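DTDP Sugar Isomerase (Desulfovibrio desulfuricans subsp. desulfuricans str. G20, PDB 3EJK) probably catalyses the epimerisation of a dTDP-4-keto-6-deoxyglucose sugar at C3' and C5' to give dTDP-4-keto-L-rhamnose. Local coordinates at residues W68-L73 / Q121-F126; V88-R93 / F158-W163. All coordinates share one frame; numbering follows the deposited sequence. Where two conformers were deposited one is given.

Contact 1: W68-L73 / Q121-F126. With CIT (citric acid), chain C.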
loop_
_atom_site.group_PDB
_atom_site.type_symbol
_atom_site.label_atom_id
_atom_site.label_comp_id
_atom_site.label_asym_id
_atom_site.label_seq_id
_atom_site.Cartn_x
_atom_site.Cartn_y
_atom_site.Cartn_z
ATOM N N TRP A 68 2.895 -21.223 5.271
ATOM C CA TRP A 68 2.915 -21.130 3.826
ATOM C C TRP A 68 1.491 -20.959 3.365
ATOM O O TRP A 68 0.556 -21.409 4.021
ATOM C CB TRP A 68 3.408 -22.431 3.203
ATOM C CG TRP A 68 4.827 -22.783 3.494
ATOM C CD1 TRP A 68 5.283 -23.574 4.494
ATOM C CD2 TRP A 68 5.971 -22.358 2.758
ATOM N NE1 TRP A 68 6.653 -23.664 4.441
ATOM C CE2 TRP A 68 7.101 -22.919 3.384
ATOM C CE3 TRP A 68 6.156 -21.533 1.643
ATOM C CZ2 TRP A 68 8.381 -22.716 2.914
ATOM C CZ3 TRP A 68 7.421 -21.335 1.177
ATOM C CH2 TRP A 68 8.525 -21.926 1.803
ATOM N N LYS A 69 1.345 -20.315 2.226
ATOM C CA LYS A 69 0.028 -20.076 1.633
ATOM C C LYS A 69 0.021 -20.436 0.158
ATOM O O LYS A 69 1.023 -20.281 -0.556
ATOM C CB LYS A 69 -0.346 -18.592 1.750
ATOM C CG LYS A 69 -1.832 -18.343 1.635
ATOM C CD LYS A 69 -2.499 -19.135 2.764
ATOM C CE LYS A 69 -3.755 -18.521 3.239
ATOM N NZ LYS A 69 -3.393 -17.413 4.123
ATOM N N ARG A 70 -1.174 -20.816 -0.271
ATOM C CA ARG A 70 -1.492 -21.179 -1.648
ATOM C C ARG A 70 -2.932 -20.802 -1.996
ATOM O O ARG A 70 -3.830 -20.966 -1.179
ATOM C CB ARG A 70 -1.292 -22.705 -1.852
ATOM C CG ARG A 70 -1.464 -23.115 -3.287
ATOM C CD ARG A 70 -0.899 -24.468 -3.607
ATOM N NE ARG A 70 -1.647 -25.549 -3.015
ATOM C CZ ARG A 70 -1.438 -26.825 -3.314
ATOM N NH1 ARG A 70 -0.526 -27.135 -4.231
ATOM N NH2 ARG A 70 -2.155 -27.780 -2.722
ATOM N N HIS A 71 -3.131 -20.267 -3.196
ATOM C CA HIS A 71 -4.481 -19.943 -3.705
ATOM C C HIS A 71 -4.777 -20.759 -4.948
ATOM O O HIS A 71 -3.887 -20.993 -5.773
ATOM C CB HIS A 71 -4.628 -18.453 -4.034
ATOM C CG HIS A 71 -4.679 -17.576 -2.831
ATOM N ND1 HIS A 71 -5.858 -17.046 -2.350
ATOM C CD2 HIS A 71 -3.702 -17.158 -1.994
ATOM C CE1 HIS A 71 -5.597 -16.331 -1.269
ATOM N NE2 HIS A 71 -4.293 -16.365 -1.047
ATOM N N SER A 72 -6.033 -21.182 -5.062
ATOM C CA SER A 72 -6.510 -21.976 -6.206
ATOM C C SER A 72 -6.626 -21.217 -7.518
ATOM O O SER A 72 -6.345 -21.774 -8.582
ATOM C CB SER A 72 -7.880 -22.595 -5.942
ATOM O OG SER A 72 -7.834 -23.385 -4.798
ATOM N N LEU A 73 -7.076 -19.971 -7.449
ATOM C CA LEU A 73 -7.257 -19.172 -8.665
ATOM C C LEU A 73 -6.544 -17.850 -8.660
ATOM O O LEU A 73 -6.162 -17.338 -9.706
ATOM C CB LEU A 73 -8.719 -18.806 -8.858
ATOM C CG LEU A 73 -9.757 -19.790 -9.340
ATOM C CD1 LEU A 73 -10.032 -20.847 -8.296
ATOM C CD2 LEU A 73 -11.012 -18.940 -9.671
ATOM N N GLN A 121 -1.729 -21.499 -7.361
ATOM C CA GLN A 121 -1.354 -22.848 -7.012
ATOM C C GLN A 121 0.138 -23.018 -6.762
ATOM O O GLN A 121 0.679 -24.125 -6.779
ATOM C CB GLN A 121 -1.943 -23.835 -8.023
ATOM C CG GLN A 121 -3.479 -23.845 -7.952
ATOM C CD GLN A 121 -4.149 -24.767 -8.955
ATOM O OE1 GLN A 121 -3.517 -25.643 -9.534
ATOM N NE2 GLN A 121 -5.453 -24.581 -9.147
ATOM N N VAL A 122 0.771 -21.893 -6.509
ATOM C CA VAL A 122 2.171 -21.866 -6.121
ATOM C C VAL A 122 2.202 -21.473 -4.649
ATOM O O VAL A 122 1.603 -20.469 -4.255
ATOM C CB VAL A 122 3.011 -20.849 -6.923
ATOM C CG1 VAL A 122 4.409 -20.670 -6.293
ATOM C CG2 VAL A 122 3.145 -21.281 -8.371
ATOM N N TRP A 123 2.864 -22.292 -3.842
ATOM C CA TRP A 123 3.024 -22.007 -2.414
ATOM C C TRP A 123 3.969 -20.845 -2.204
ATOM O O TRP A 123 4.989 -20.708 -2.888
ATOM C CB TRP A 123 3.593 -23.196 -1.651
ATOM C CG TRP A 123 2.686 -24.385 -1.505
ATOM C CD1 TRP A 123 2.724 -25.539 -2.241
ATOM C CD2 TRP A 123 1.650 -24.562 -0.537
ATOM N NE1 TRP A 123 1.757 -26.417 -1.800
ATOM C CE2 TRP A 123 1.081 -25.837 -0.758
ATOM C CE3 TRP A 123 1.133 -23.764 0.487
ATOM C CZ2 TRP A 123 0.036 -26.321 0.008
ATOM C CZ3 TRP A 123 0.088 -24.256 1.241
ATOM C CH2 TRP A 123 -0.457 -25.504 0.989
ATOM N N TYR A 124 3.614 -20.011 -1.241
ATOM C CA TYR A 124 4.459 -18.878 -0.864
ATOM C C TYR A 124 4.551 -18.637 0.640
ATOM O O TYR A 124 3.688 -18.969 1.420
ATOM C CB TYR A 124 4.089 -17.595 -1.618
ATOM C CG TYR A 124 2.675 -17.102 -1.437
ATOM C CD1 TYR A 124 1.662 -17.518 -2.277
ATOM C CD2 TYR A 124 2.368 -16.188 -0.445
ATOM C CE1 TYR A 124 0.354 -17.047 -2.117
ATOM C CE2 TYR A 124 1.083 -15.715 -0.266
ATOM C CZ TYR A 124 0.077 -16.141 -1.106
ATOM O OH TYR A 124 -1.212 -15.666 -0.929
ATOM N N GLY A 125 5.704 -18.119 1.001
ATOM C CA GLY A 125 6.023 -17.750 2.373
ATOM C C GLY A 125 6.971 -16.570 2.347
ATOM O O GLY A 125 7.670 -16.344 1.361
ATOM N N PHE A 126 6.979 -15.803 3.424
ATOM C CA PHE A 126 7.888 -14.660 3.504
ATOM C C PHE A 126 8.186 -14.270 4.936
ATOM O O PHE A 126 7.429 -14.586 5.859
ATOM C CB PHE A 126 7.359 -13.464 2.694
ATOM C CG PHE A 126 5.950 -13.048 3.046
ATOM C CD1 PHE A 126 5.707 -12.162 4.064
ATOM C CD2 PHE A 126 4.867 -13.550 2.340
ATOM C CE1 PHE A 126 4.417 -11.763 4.376
ATOM C CE2 PHE A 126 3.583 -13.173 2.649
ATOM C CZ PHE A 126 3.352 -12.277 3.679
HETATM C C1 CIT C . -2.755 -14.583 1.893
HETATM O O1 CIT C . -1.691 -14.374 1.264
HETATM O O2 CIT C . -3.698 -15.214 1.359
HETATM C C2 CIT C . -2.944 -14.047 3.282
HETATM C C3 CIT C . -1.645 -13.560 3.903
HETATM O O7 CIT C . -1.199 -12.337 3.235
HETATM C C4 CIT C . -1.955 -13.373 5.389
HETATM C C5 CIT C . -0.972 -12.485 6.089
HETATM O O3 CIT C . -0.219 -11.804 5.380
HETATM O O4 CIT C . -0.930 -12.434 7.353
HETATM C C6 CIT C . -0.545 -14.601 3.754
HETATM O O5 CIT C . 0.606 -14.248 3.452
HETATM O O6 CIT C . -0.778 -15.810 3.926
HETATM O O HOH W 1 -0.879 -19.458 -4.784
#

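Contact 2: V88-R93 / F158-W163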
loop_
_atom_site.group_PDB
_atom_site.type_symbol
_atom_site.label_atom_id
_atom_site.label_comp_id
_atom_site.label_asym_id
_atom_site.label_seq_id
_atom_site.Cartn_x
_atom_site.Cartn_y
_atom_site.Cartn_z
ATOM N N VAL A 88 9.904 -16.845 -0.466
ATOM C CA VAL A 88 10.218 -18.122 -1.076
ATOM C C VAL A 88 8.972 -18.681 -1.726
ATOM O O VAL A 88 7.891 -18.702 -1.138
ATOM C CB VAL A 88 10.771 -19.157 -0.093
ATOM C CG1 VAL A 88 10.914 -20.509 -0.794
ATOM C CG2 VAL A 88 12.110 -18.705 0.515
ATOM N N LEU A 89 9.152 -19.132 -2.960
ATOM C CA LEU A 89 8.072 -19.728 -3.755
ATOM C C LEU A 89 8.417 -21.183 -3.995
ATOM O O LEU A 89 9.566 -21.522 -4.191
ATOM C CB LEU A 89 7.919 -19.016 -5.113
ATOM C CG LEU A 89 7.718 -17.492 -5.109
ATOM C CD1 LEU A 89 7.356 -17.043 -6.529
ATOM C CD2 LEU A 89 6.636 -17.129 -4.156
ATOM N N TYR A 90 7.401 -22.034 -3.904
ATOM C CA TYR A 90 7.539 -23.479 -4.139
ATOM C C TYR A 90 6.465 -23.984 -5.084
ATOM O O TYR A 90 5.270 -23.866 -4.818
ATOM C CB TYR A 90 7.491 -24.279 -2.849
ATOM C CG TYR A 90 7.376 -25.759 -3.132
ATOM C CD1 TYR A 90 8.393 -26.434 -3.788
ATOM C CD2 TYR A 90 6.246 -26.472 -2.757
ATOM C CE1 TYR A 90 8.288 -27.768 -4.073
ATOM C CE2 TYR A 90 6.150 -27.816 -3.022
ATOM C CZ TYR A 90 7.166 -28.451 -3.679
ATOM O OH TYR A 90 7.055 -29.780 -3.958
ATOM N N ASP A 91 6.929 -24.522 -6.201
ATOM C CA ASP A 91 6.039 -25.026 -7.256
ATOM C C ASP A 91 5.565 -26.451 -6.989
ATOM O O ASP A 91 6.234 -27.426 -7.319
ATOM C CB ASP A 91 6.734 -24.949 -8.608
ATOM C CG ASP A 91 5.781 -25.092 -9.764
ATOM O OD1 ASP A 91 4.625 -25.525 -9.541
ATOM O OD2 ASP A 91 6.205 -24.767 -10.897
ATOM N N GLY A 92 4.374 -26.529 -6.411
ATOM C CA GLY A 92 3.743 -27.803 -6.087
ATOM C C GLY A 92 2.846 -28.310 -7.204
ATOM O O GLY A 92 2.178 -29.332 -7.070
ATOM N N ARG A 93 2.865 -27.605 -8.322
ATOM C CA ARG A 93 2.023 -27.970 -9.489
ATOM C C ARG A 93 2.592 -29.186 -10.195
ATOM O O ARG A 93 3.671 -29.157 -10.779
ATOM C CB ARG A 93 1.874 -26.790 -10.443
ATOM C CG ARG A 93 1.207 -25.608 -9.803
ATOM C CD ARG A 93 1.303 -24.360 -10.663
ATOM N NE ARG A 93 2.690 -23.976 -10.880
ATOM C CZ ARG A 93 3.049 -22.876 -11.520
ATOM N NH1 ARG A 93 2.112 -22.074 -11.941
ATOM N NH2 ARG A 93 4.325 -22.548 -11.699
ATOM N N PHE A 158 6.721 -31.084 3.494
ATOM C CA PHE A 158 6.492 -31.347 2.050
ATOM C C PHE A 158 6.853 -30.121 1.199
ATOM O O PHE A 158 6.915 -30.191 -0.022
ATOM C CB PHE A 158 5.065 -31.860 1.754
ATOM C CG PHE A 158 3.995 -30.838 1.944
ATOM C CD1 PHE A 158 3.424 -30.635 3.179
ATOM C CD2 PHE A 158 3.576 -30.069 0.883
ATOM C CE1 PHE A 158 2.456 -29.689 3.351
ATOM C CE2 PHE A 158 2.611 -29.116 1.053
ATOM C CZ PHE A 158 2.051 -28.927 2.288
ATOM N N ILE A 159 7.123 -29.004 1.866
ATOM C CA ILE A 159 7.544 -27.778 1.174
ATOM C C ILE A 159 9.047 -27.641 1.485
ATOM O O ILE A 159 9.425 -27.314 2.619
ATOM C CB ILE A 159 6.707 -26.558 1.589
ATOM C CG1 ILE A 159 5.228 -26.814 1.261
ATOM C CG2 ILE A 159 7.183 -25.281 0.841
ATOM C CD1 ILE A 159 4.292 -25.662 1.621
ATOM N N PRO A 160 9.907 -27.896 0.475
ATOM C CA PRO A 160 11.354 -28.075 0.689
ATOM C C PRO A 160 12.199 -26.857 0.980
ATOM O O PRO A 160 13.241 -26.654 0.359
ATOM C CB PRO A 160 11.805 -28.744 -0.598
ATOM C CG PRO A 160 10.893 -28.141 -1.608
ATOM C CD PRO A 160 9.554 -28.140 -0.933
ATOM N N PHE A 161 11.737 -26.068 1.937
ATOM C CA PHE A 161 12.517 -24.932 2.407
ATOM C C PHE A 161 12.375 -24.741 3.908
ATOM O O PHE A 161 11.270 -24.652 4.433
ATOM C CB PHE A 161 12.123 -23.635 1.693
ATOM C CG PHE A 161 12.941 -22.450 2.128
ATOM C CD1 PHE A 161 14.156 -22.193 1.546
ATOM C CD2 PHE A 161 12.499 -21.608 3.137
ATOM C CE1 PHE A 161 14.930 -21.106 1.953
ATOM C CE2 PHE A 161 13.262 -20.527 3.554
ATOM C CZ PHE A 161 14.491 -20.279 2.952
ATOM N N SER A 162 13.519 -24.609 4.563
ATOM C CA SER A 162 13.574 -24.443 6.017
ATOM C C SER A 162 13.689 -22.998 6.468
ATOM O O SER A 162 14.747 -22.395 6.426
ATOM C CB SER A 162 14.745 -25.227 6.593
ATOM O OG SER A 162 14.823 -25.054 7.988
ATOM N N TRP A 163 12.584 -22.459 6.936
ATOM C CA TRP A 163 12.580 -21.095 7.442
ATOM C C TRP A 163 13.439 -20.999 8.667
ATOM O O TRP A 163 14.029 -19.966 8.946
ATOM C CB TRP A 163 11.173 -20.603 7.781
ATOM C CG TRP A 163 10.471 -20.199 6.582
ATOM C CD1 TRP A 163 9.439 -20.842 5.978
ATOM C CD2 TRP A 163 10.775 -19.066 5.770
ATOM N NE1 TRP A 163 9.066 -20.164 4.849
ATOM C CE2 TRP A 163 9.875 -19.072 4.694
ATOM C CE3 TRP A 163 11.728 -18.048 5.845
ATOM C CZ2 TRP A 163 9.898 -18.107 3.700
ATOM C CZ3 TRP A 163 11.742 -17.084 4.852
ATOM C CH2 TRP A 163 10.837 -17.122 3.797
#

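Contact 1: W68-L73 / Q121-F126
Lys69 and Tyr124 form the hydrogen-bonded pair that joins two antiparallel strands, and each supplies both a donor and an acceptor. Lys69 N binds Tyr124 O at 2.8 Å and Tyr124 N returns to Lys69 O at 2.7 Å. Gln121 N adds a further backbone bond, to His71 O at 2.7 Å; its NE2 meets a lone pair of Ser72 O at 3.0 Å, but in one of two conformers, so that bond is doubtful. Between these sets of bonds a water accepts from His71 N and also lies 2.7 Å from Val122 O, bridging the two segments.

The strands belong to the five-stranded sheet of a cupin-type beta fold, and each face of that sheet has its own chemistry. On the face of Lys69, His71 and Tyr124 lies a citrate, probably from the crystallisation liquor. His71 NE2 donates to its O2 at 2.7 Å, Tyr124 OH to O1 of the same carboxylate at 2.6 Å, and Lys69 NZ to O6 of a second carboxylate of the same molecule; Tyr56, Ser58 and Lys66 bond the citrate too. Glu148 accepts from ND1, the other ring nitrogen of His71, which would hold the imidazole's rotation.

Stacking rules the face of Trp68, Arg70 and Trp123. Arg70 CB sits over the Trp123 six-membered ring, 3.7 Å from its centroid; a bend at chi3 (70°) then lays the guanidinium over the same indole with planes 20° apart, and Glu150 completes a salt bridge. On the citrate face, Lys69 CB makes the matching CH-pi contact with the Tyr124 ring.

Contact 2: V88-R93 / F158-W163
Tyr90 and Pro160 illustrate how a loop can dock on a sheet by the fit of apolar groups. The bump is the proline CD, which presses onto one face of the phenol 3.5 Å from the ring centroid, displaced toward CE1 and CD1. The two side chains cross at about a right angle. Pro160 is the centre of an inverse gamma turn, with Phe161 N bonded to Ile159 O, and CD is its closest atom to the phenol. Ile159 fills the neighbouring hollow with its CG2, which lies 3.8 Å from Tyr90 CB.

Val88 supplies the second bump, two residues back along strand 84-90. Its chi1 of 173° puts CG2 anti to the carbonyl carbon, from where it meets Phe161 and Trp163, and CG1 lies 4.1 Å from Phe161 CG. CG2 stands over the centre of the Phe161 ring, 3.7 Å from the centroid and 11° off the normal. The same methyl reaches Trp163 CH2 at 3.9 Å, meeting that indole obliquely. Phe161 CE2 in turn stands over the centre of the Trp163 ring, and Trp163 CD2 lies at the edge of the Phe161 ring, in its plane, so the methyl fits the angle between the two aromatic groups.

The loop after strand 149-151 thus covers one face of strand 84-90, beside the Asx turn in which Asp91 OD1 accepts from Arg93 N. Arg93 grips that carboxylate side-on through NE and NH2. Both residues also bond elsewhere, Asp91 to Ser96 and Thr98 and Arg93 to Glu21, but neither takes part in meeting 158-163. The loop meets the strand almost wholly through methyl, methylene and aromatic carbon, with Phe158 O, 3.9 Å from Tyr90 CE2, the polar atom near the ring, which implies an attachment held by dispersion and hydrophobic burial.

How the contacts relate
Contact 1 and contact 2 lie on one five-stranded sheet, their centres about 9 Å apart, and strand 123-128 joins them as the immediate neighbour of strand 84-90. The seam is made by probable backbone hydrogen bonds, Val88 N to Gly125 O and Tyr90 N to Trp123 O, each 2.9 Å. Above it the aromatic groups run on, with Trp68 CZ2 3.3 Å from Trp163 NE1, and Ile159 touches both Trp68 and Trp123. The loop 158-163 therefore covers the sheet face that bears Trp68 and Trp123, while the citrate pocket lined by Lys69, His71 and Tyr124 opens on the other face, a location consistent with a sugar-binding site.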